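PDB 5UQZ: glucan-binding protein C, GbpC from Streptococcus mutans UA159, which probably binds glucan and mediates both sucrose-independent and sucrose-dependent adherence as a calcium-binding, cell-wall-anchored surface protein of this bacterium. Local coordinates for residues L74-R88 and F110-F124. Residues are numbered along the deposited sequence; the frame is centred on the assembly and turned at random. Where two conformers were deposited one is given.
Sequences LSIEGVNQYLTKEAR and FTQANPYDPKEDTWF
Tyr-82 and Thr-111 form the hydrogen-bonded pair of a small two-stranded antiparallel sheet, on the outer part of the GbpC beta-supersandwich: Tyr-82 N to Thr-111 O and Thr-111 N to Tyr-82 O both measure 2.8 Å. Strand 122-124, part of a separate sheet, meets strand 82-83 at a single bridge, with Trp-123 O accepting from Leu-83 N at 2.9 Å, while Pro-118 O accepts from Leu-74 N.

Stacking centres on the Tyr-82 ring, which lies between two side chains. The Asn-114 amide is parallel to it within 4°, with CB 3.6 Å from the ring centroid. A chi1 of -174° carries Asn-114 CG over the ring, and OD1 is held by Tyr-116 N in an Asx turn. Val-79 covers the opposite face with CG1 and places CG2 over the Phe-124 ring, 3.8 Å from its centroid. Leu-83 spreads its branches, CD1 against the Phe-110 ring and CD2 against Trp-123.

The polar end gathers at Glu-120. Lys-85, extended beyond CG, passes Tyr-116 and delivers NZ in a salt bridge to the syn lone pair of Glu-120 OE2 at 2.9 Å; Asp-117 N takes the anti one, so two bonds fix this oxygen. A water links Glu-120 OE1, Lys-85 NZ and Arg-88 NH2. Nearby, the Tyr-116 hydroxyl donates to Leu-83 O at 2.7 Å, from 43° out of the carbonyl plane.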
loop_
_atom_site.group_PDB
_atom_site.type_symbol
_atom_site.label_atom_id
_atom_site.label_comp_id
_atom_site.label_asym_id
_atom_site.label_seq_id
_atom_site.Cartn_x
_atom_site.Cartn_y
_atom_site.Cartn_z
ATOM N N LEU A 74 -6.894 -20.519 5.311
ATOM C CA LEU A 74 -6.703 -20.633 3.873
ATOM C C LEU A 74 -6.824 -22.057 3.359
ATOM O O LEU A 74 -6.311 -22.981 3.982
ATOM C CB LEU A 74 -5.166 -20.444 3.622
ATOM C CG LEU A 74 -4.645 -19.059 3.892
ATOM C CD1 LEU A 74 -3.130 -19.027 3.974
ATOM C CD2 LEU A 74 -5.165 -18.023 2.886
ATOM N N SER A 75 -7.363 -22.199 2.149
ATOM C CA SER A 75 -7.319 -23.412 1.351
ATOM C C SER A 75 -6.870 -22.994 -0.034
ATOM O O SER A 75 -7.454 -22.074 -0.616
ATOM C CB SER A 75 -8.729 -24.039 1.269
ATOM O OG SER A 75 -8.717 -25.232 0.516
ATOM N N ILE A 76 -5.816 -23.629 -0.540
ATOM C CA ILE A 76 -5.137 -23.134 -1.733
ATOM C C ILE A 76 -5.156 -24.223 -2.794
ATOM O O ILE A 76 -4.781 -25.364 -2.510
ATOM C CB ILE A 76 -3.684 -22.727 -1.400
ATOM C CG1 ILE A 76 -3.618 -21.685 -0.290
ATOM C CG2 ILE A 76 -2.955 -22.252 -2.647
ATOM C CD1 ILE A 76 -2.206 -21.542 0.327
ATOM N N GLU A 77 -5.542 -23.853 -4.005
ATOM C CA GLU A 77 -5.510 -24.738 -5.145
ATOM C C GLU A 77 -4.652 -24.124 -6.241
ATOM O O GLU A 77 -4.686 -22.916 -6.476
ATOM C CB GLU A 77 -6.924 -24.965 -5.689
ATOM C CG GLU A 77 -6.993 -26.056 -6.757
ATOM C CD GLU A 77 -8.385 -26.294 -7.335
ATOM O OE1 GLU A 77 -9.359 -25.594 -6.950
ATOM O OE2 GLU A 77 -8.520 -27.201 -8.195
ATOM N N GLY A 78 -3.851 -24.961 -6.889
ATOM C CA GLY A 78 -3.095 -24.552 -8.057
ATOM C C GLY A 78 -1.646 -24.182 -7.794
ATOM O O GLY A 78 -0.941 -23.860 -8.749
ATOM N N VAL A 79 -1.172 -24.187 -6.557
ATOM C CA VAL A 79 0.230 -23.883 -6.244
ATOM C C VAL A 79 0.993 -25.184 -6.230
ATOM O O VAL A 79 0.587 -26.141 -5.550
ATOM C CB VAL A 79 0.343 -23.173 -4.881
ATOM C CG1 VAL A 79 1.806 -23.107 -4.437
ATOM C CG2 VAL A 79 -0.240 -21.752 -4.988
ATOM N N ASN A 80 2.098 -25.228 -6.991
ATOM C CA ASN A 80 2.947 -26.394 -7.038
ATOM C C ASN A 80 4.297 -26.235 -6.370
ATOM O O ASN A 80 5.012 -27.212 -6.284
ATOM C CB ASN A 80 3.103 -26.873 -8.476
ATOM C CG ASN A 80 3.389 -28.409 -8.554
ATOM O OD1 ASN A 80 2.686 -29.297 -7.965
ATOM N ND2 ASN A 80 4.449 -28.717 -9.267
ATOM N N GLN A 81 4.720 -25.039 -5.988
ATOM C CA GLN A 81 6.044 -24.827 -5.382
ATOM C C GLN A 81 5.897 -23.993 -4.117
ATOM O O GLN A 81 6.019 -22.759 -4.157
ATOM C CB GLN A 81 6.963 -24.104 -6.362
ATOM C CG GLN A 81 7.254 -24.936 -7.545
ATOM C CD GLN A 81 8.342 -25.840 -7.192
ATOM O OE1 GLN A 81 8.107 -26.904 -6.603
ATOM N NE2 GLN A 81 9.587 -25.429 -7.535
ATOM N N TYR A 82 5.659 -24.641 -2.998
ATOM C CA TYR A 82 5.660 -23.951 -1.711
ATOM C C TYR A 82 7.087 -23.778 -1.201
ATOM O O TYR A 82 7.949 -24.633 -1.408
ATOM C CB TYR A 82 4.873 -24.751 -0.683
ATOM C CG TYR A 82 3.405 -24.890 -1.026
ATOM C CD1 TYR A 82 2.476 -23.961 -0.591
ATOM C CD2 TYR A 82 2.933 -25.985 -1.782
ATOM C CE1 TYR A 82 1.138 -24.102 -0.896
ATOM C CE2 TYR A 82 1.595 -26.152 -2.067
ATOM C CZ TYR A 82 0.703 -25.203 -1.602
ATOM O OH TYR A 82 -0.632 -25.347 -1.882
ATOM N N LEU A 83 7.348 -22.649 -0.519
ATOM C CA LEU A 83 8.657 -22.451 0.081
ATOM C C LEU A 83 8.757 -23.321 1.321
ATOM O O LEU A 83 7.886 -23.278 2.185
ATOM C CB LEU A 83 8.801 -20.963 0.437
ATOM C CG LEU A 83 10.155 -20.552 0.986
ATOM C CD1 LEU A 83 11.226 -20.626 -0.092
ATOM C CD2 LEU A 83 10.063 -19.107 1.571
ATOM N N THR A 84 9.830 -24.089 1.438
ATOM C CA THR A 84 9.975 -24.915 2.637
ATOM C C THR A 84 10.125 -24.020 3.865
ATOM O O THR A 84 10.594 -22.880 3.793
ATOM C CB THR A 84 11.178 -25.865 2.541
ATOM O OG1 THR A 84 12.375 -25.059 2.554
ATOM C CG2 THR A 84 11.080 -26.778 1.318
ATOM N N LYS A 85 9.714 -24.530 5.017
ATOM C CA LYS A 85 9.898 -23.739 6.220
ATOM C C LYS A 85 11.363 -23.500 6.523
ATOM O O LYS A 85 11.712 -22.436 7.031
ATOM C CB LYS A 85 9.149 -24.330 7.420
ATOM C CG LYS A 85 7.639 -24.078 7.308
ATOM C CD LYS A 85 6.910 -24.317 8.581
ATOM C CE LYS A 85 5.431 -23.919 8.455
ATOM N NZ LYS A 85 4.707 -24.137 9.744
ATOM N N GLU A 86 12.237 -24.476 6.236
ATOM C CA GLU A 86 13.668 -24.233 6.410
ATOM C C GLU A 86 14.160 -23.072 5.568
ATOM O O GLU A 86 14.932 -22.241 6.040
ATOM C CB GLU A 86 14.455 -25.491 6.091
ATOM C CG GLU A 86 15.952 -25.277 6.266
ATOM C CD GLU A 86 16.685 -26.573 6.210
ATOM O OE1 GLU A 86 16.084 -27.586 5.811
ATOM O OE2 GLU A 86 17.874 -26.566 6.560
ATOM N N ALA A 87 13.712 -22.988 4.313
ATOM C CA ALA A 87 14.137 -21.860 3.480
ATOM C C ALA A 87 13.526 -20.547 3.947
ATOM O O ALA A 87 14.206 -19.508 3.932
ATOM C CB ALA A 87 13.808 -22.149 2.016
ATOM N N ARG A 88 12.255 -20.552 4.373
ATOM C CA ARG A 88 11.668 -19.355 4.956
ATOM C C ARG A 88 12.496 -18.871 6.147
ATOM O O ARG A 88 12.816 -17.684 6.257
ATOM C CB ARG A 88 10.230 -19.639 5.370
ATOM C CG ARG A 88 9.482 -18.360 5.866
ATOM C CD ARG A 88 8.244 -18.679 6.689
ATOM N NE ARG A 88 8.563 -19.530 7.832
ATOM C CZ ARG A 88 7.666 -20.090 8.650
ATOM N NH1 ARG A 88 6.369 -19.872 8.496
ATOM N NH2 ARG A 88 8.078 -20.872 9.633
ATOM N N PHE A 110 12.037 -25.438 -2.332
ATOM C CA PHE A 110 10.605 -25.512 -2.613
ATOM C C PHE A 110 10.134 -26.972 -2.568
ATOM O O PHE A 110 10.898 -27.916 -2.807
ATOM C CB PHE A 110 10.314 -24.941 -3.997
ATOM C CG PHE A 110 10.667 -23.484 -4.069
ATOM C CD1 PHE A 110 9.794 -22.502 -3.559
ATOM C CD2 PHE A 110 11.916 -23.083 -4.545
ATOM C CE1 PHE A 110 10.147 -21.170 -3.534
ATOM C CE2 PHE A 110 12.273 -21.758 -4.539
ATOM C CZ PHE A 110 11.397 -20.790 -4.044
ATOM N N THR A 111 8.853 -27.141 -2.296
ATOM C CA THR A 111 8.240 -28.459 -2.260
ATOM C C THR A 111 6.824 -28.387 -2.804
ATOM O O THR A 111 6.127 -27.383 -2.629
ATOM C CB THR A 111 8.231 -29.018 -0.818
ATOM O OG1 THR A 111 7.567 -30.286 -0.830
ATOM C CG2 THR A 111 7.535 -28.110 0.173
ATOM N N GLN A 112 6.378 -29.467 -3.433
ATOM C CA GLN A 112 5.026 -29.559 -3.956
ATOM C C GLN A 112 3.990 -29.752 -2.870
ATOM O O GLN A 112 2.809 -29.498 -3.127
ATOM C CB GLN A 112 4.951 -30.665 -5.014
ATOM C CG GLN A 112 5.862 -30.345 -6.227
ATOM C CD GLN A 112 5.851 -31.427 -7.272
ATOM O OE1 GLN A 112 4.833 -32.093 -7.450
ATOM N NE2 GLN A 112 6.921 -31.563 -8.046
ATOM N N ALA A 113 4.375 -30.255 -1.704
ATOM C CA ALA A 113 3.435 -30.498 -0.622
ATOM C C ALA A 113 3.441 -29.301 0.338
ATOM O O ALA A 113 4.473 -28.967 0.933
ATOM C CB ALA A 113 3.843 -31.765 0.126
ATOM N N ASN A 114 2.288 -28.704 0.537
ATOM C CA ASN A 114 2.209 -27.506 1.368
ATOM C C ASN A 114 2.631 -27.813 2.809
ATOM O O ASN A 114 1.980 -28.639 3.467
ATOM C CB ASN A 114 0.749 -27.053 1.383
ATOM C CG ASN A 114 0.560 -25.704 2.118
ATOM O OD1 ASN A 114 1.536 -25.126 2.639
ATOM N ND2 ASN A 114 -0.663 -25.187 2.125
ATOM N N PRO A 115 3.660 -27.154 3.363
ATOM C CA PRO A 115 4.022 -27.401 4.751
ATOM C C PRO A 115 3.331 -26.454 5.714
ATOM O O PRO A 115 3.542 -26.594 6.928
ATOM C CB PRO A 115 5.526 -27.131 4.759
ATOM C CG PRO A 115 5.688 -26.005 3.751
ATOM C CD PRO A 115 4.643 -26.286 2.650
ATOM N N TYR A 116 2.586 -25.458 5.244
ATOM C CA TYR A 116 1.985 -24.431 6.086
ATOM C C TYR A 116 0.601 -24.877 6.550
ATOM O O TYR A 116 -0.192 -25.451 5.794
ATOM C CB TYR A 116 1.891 -23.078 5.353
ATOM C CG TYR A 116 3.259 -22.565 4.965
ATOM C CD1 TYR A 116 4.051 -21.847 5.870
ATOM C CD2 TYR A 116 3.800 -22.829 3.721
ATOM C CE1 TYR A 116 5.321 -21.463 5.576
ATOM C CE2 TYR A 116 5.098 -22.445 3.387
ATOM C CZ TYR A 116 5.838 -21.755 4.314
ATOM O OH TYR A 116 7.152 -21.403 4.027
ATOM N N ASP A 117 0.296 -24.602 7.807
ATOM C CA ASP A 117 -1.024 -24.841 8.346
ATOM C C ASP A 117 -2.015 -23.894 7.664
ATOM O O ASP A 117 -1.641 -22.786 7.259
ATOM C CB ASP A 117 -0.972 -24.505 9.829
ATOM C CG ASP A 117 -2.210 -24.956 10.557
ATOM O OD1 ASP A 117 -2.266 -26.131 10.972
ATOM O OD2 ASP A 117 -3.164 -24.166 10.705
ATOM N N PRO A 118 -3.290 -24.287 7.547
ATOM C CA PRO A 118 -4.267 -23.350 6.969
ATOM C C PRO A 118 -4.347 -22.020 7.695
ATOM O O PRO A 118 -4.799 -21.017 7.128
ATOM C CB PRO A 118 -5.586 -24.120 7.057
ATOM C CG PRO A 118 -5.195 -25.539 7.006
ATOM C CD PRO A 118 -3.864 -25.622 7.758
ATOM N N LYS A 119 -4.020 -21.999 8.978
ATOM C CA LYS A 119 -4.217 -20.818 9.802
ATOM C C LYS A 119 -3.059 -19.831 9.751
ATOM O O LYS A 119 -3.129 -18.807 10.446
ATOM C CB LYS A 119 -4.482 -21.224 11.249
ATOM C CG LYS A 119 -5.701 -22.176 11.360
ATOM C CD LYS A 119 -6.068 -22.470 12.828
ATOM C CE LYS A 119 -4.997 -23.189 13.597
ATOM N NZ LYS A 119 -4.621 -24.518 13.026
ATOM N N GLU A 120 -2.016 -20.086 8.950
ATOM C CA GLU A 120 -0.857 -19.194 8.956
ATOM C C GLU A 120 -0.536 -18.675 7.557
ATOM O O GLU A 120 -0.958 -19.224 6.524
ATOM C CB GLU A 120 0.370 -19.832 9.573
ATOM C CG GLU A 120 0.872 -20.940 8.707
ATOM C CD GLU A 120 2.079 -21.695 9.306
ATOM O OE1 GLU A 120 2.951 -21.048 9.897
ATOM O OE2 GLU A 120 2.184 -22.926 9.169
ATOM N N ASP A 121 0.158 -17.535 7.559
ATOM C CA ASP A 121 0.661 -16.981 6.313
ATOM C C ASP A 121 1.478 -18.042 5.586
ATOM O O ASP A 121 2.211 -18.803 6.205
ATOM C CB ASP A 121 1.552 -15.770 6.598
ATOM C CG ASP A 121 0.841 -14.616 7.276
ATOM O OD1 ASP A 121 -0.409 -14.517 7.240
ATOM O OD2 ASP A 121 1.559 -13.756 7.815
ATOM N N THR A 122 1.343 -18.088 4.264
ATOM C CA THR A 122 1.919 -19.167 3.459
ATOM C C THR A 122 2.831 -18.590 2.391
ATOM O O THR A 122 2.520 -17.568 1.798
ATOM C CB THR A 122 0.728 -19.918 2.816
ATOM O OG1 THR A 122 -0.074 -20.488 3.878
ATOM C CG2 THR A 122 1.152 -21.048 1.900
ATOM N N TRP A 123 3.934 -19.239 2.089
ATOM C CA TRP A 123 4.902 -18.763 1.095
ATOM C C TRP A 123 4.978 -19.752 -0.058
ATOM O O TRP A 123 5.050 -20.972 0.176
ATOM C CB TRP A 123 6.288 -18.671 1.741
ATOM C CG TRP A 123 6.519 -17.525 2.656
ATOM C CD1 TRP A 123 6.184 -17.453 4.001
ATOM C CD2 TRP A 123 7.201 -16.303 2.355
ATOM N NE1 TRP A 123 6.620 -16.256 4.531
ATOM C CE2 TRP A 123 7.250 -15.536 3.545
ATOM C CE3 TRP A 123 7.771 -15.790 1.194
ATOM C CZ2 TRP A 123 7.862 -14.296 3.587
ATOM C CZ3 TRP A 123 8.366 -14.563 1.230
ATOM C CH2 TRP A 123 8.400 -13.821 2.416
ATOM N N PHE A 124 5.049 -19.226 -1.275
ATOM C CA PHE A 124 5.159 -20.081 -2.445
ATOM C C PHE A 124 5.673 -19.265 -3.614
ATOM O O PHE A 124 5.656 -18.033 -3.587
ATOM C CB PHE A 124 3.824 -20.770 -2.821
ATOM C CG PHE A 124 2.642 -19.847 -2.904
ATOM C CD1 PHE A 124 2.384 -19.106 -4.045
ATOM C CD2 PHE A 124 1.782 -19.740 -1.820
ATOM C CE1 PHE A 124 1.243 -18.267 -4.097
ATOM C CE2 PHE A 124 0.674 -18.913 -1.874
ATOM C CZ PHE A 124 0.421 -18.187 -3.027
HETATM O O HOH W 1 0.886 -28.718 -4.945
HETATM O O HOH W 2 -2.322 -26.492 0.026
HETATM O O HOH W 3 5.335 -21.732 10.843
#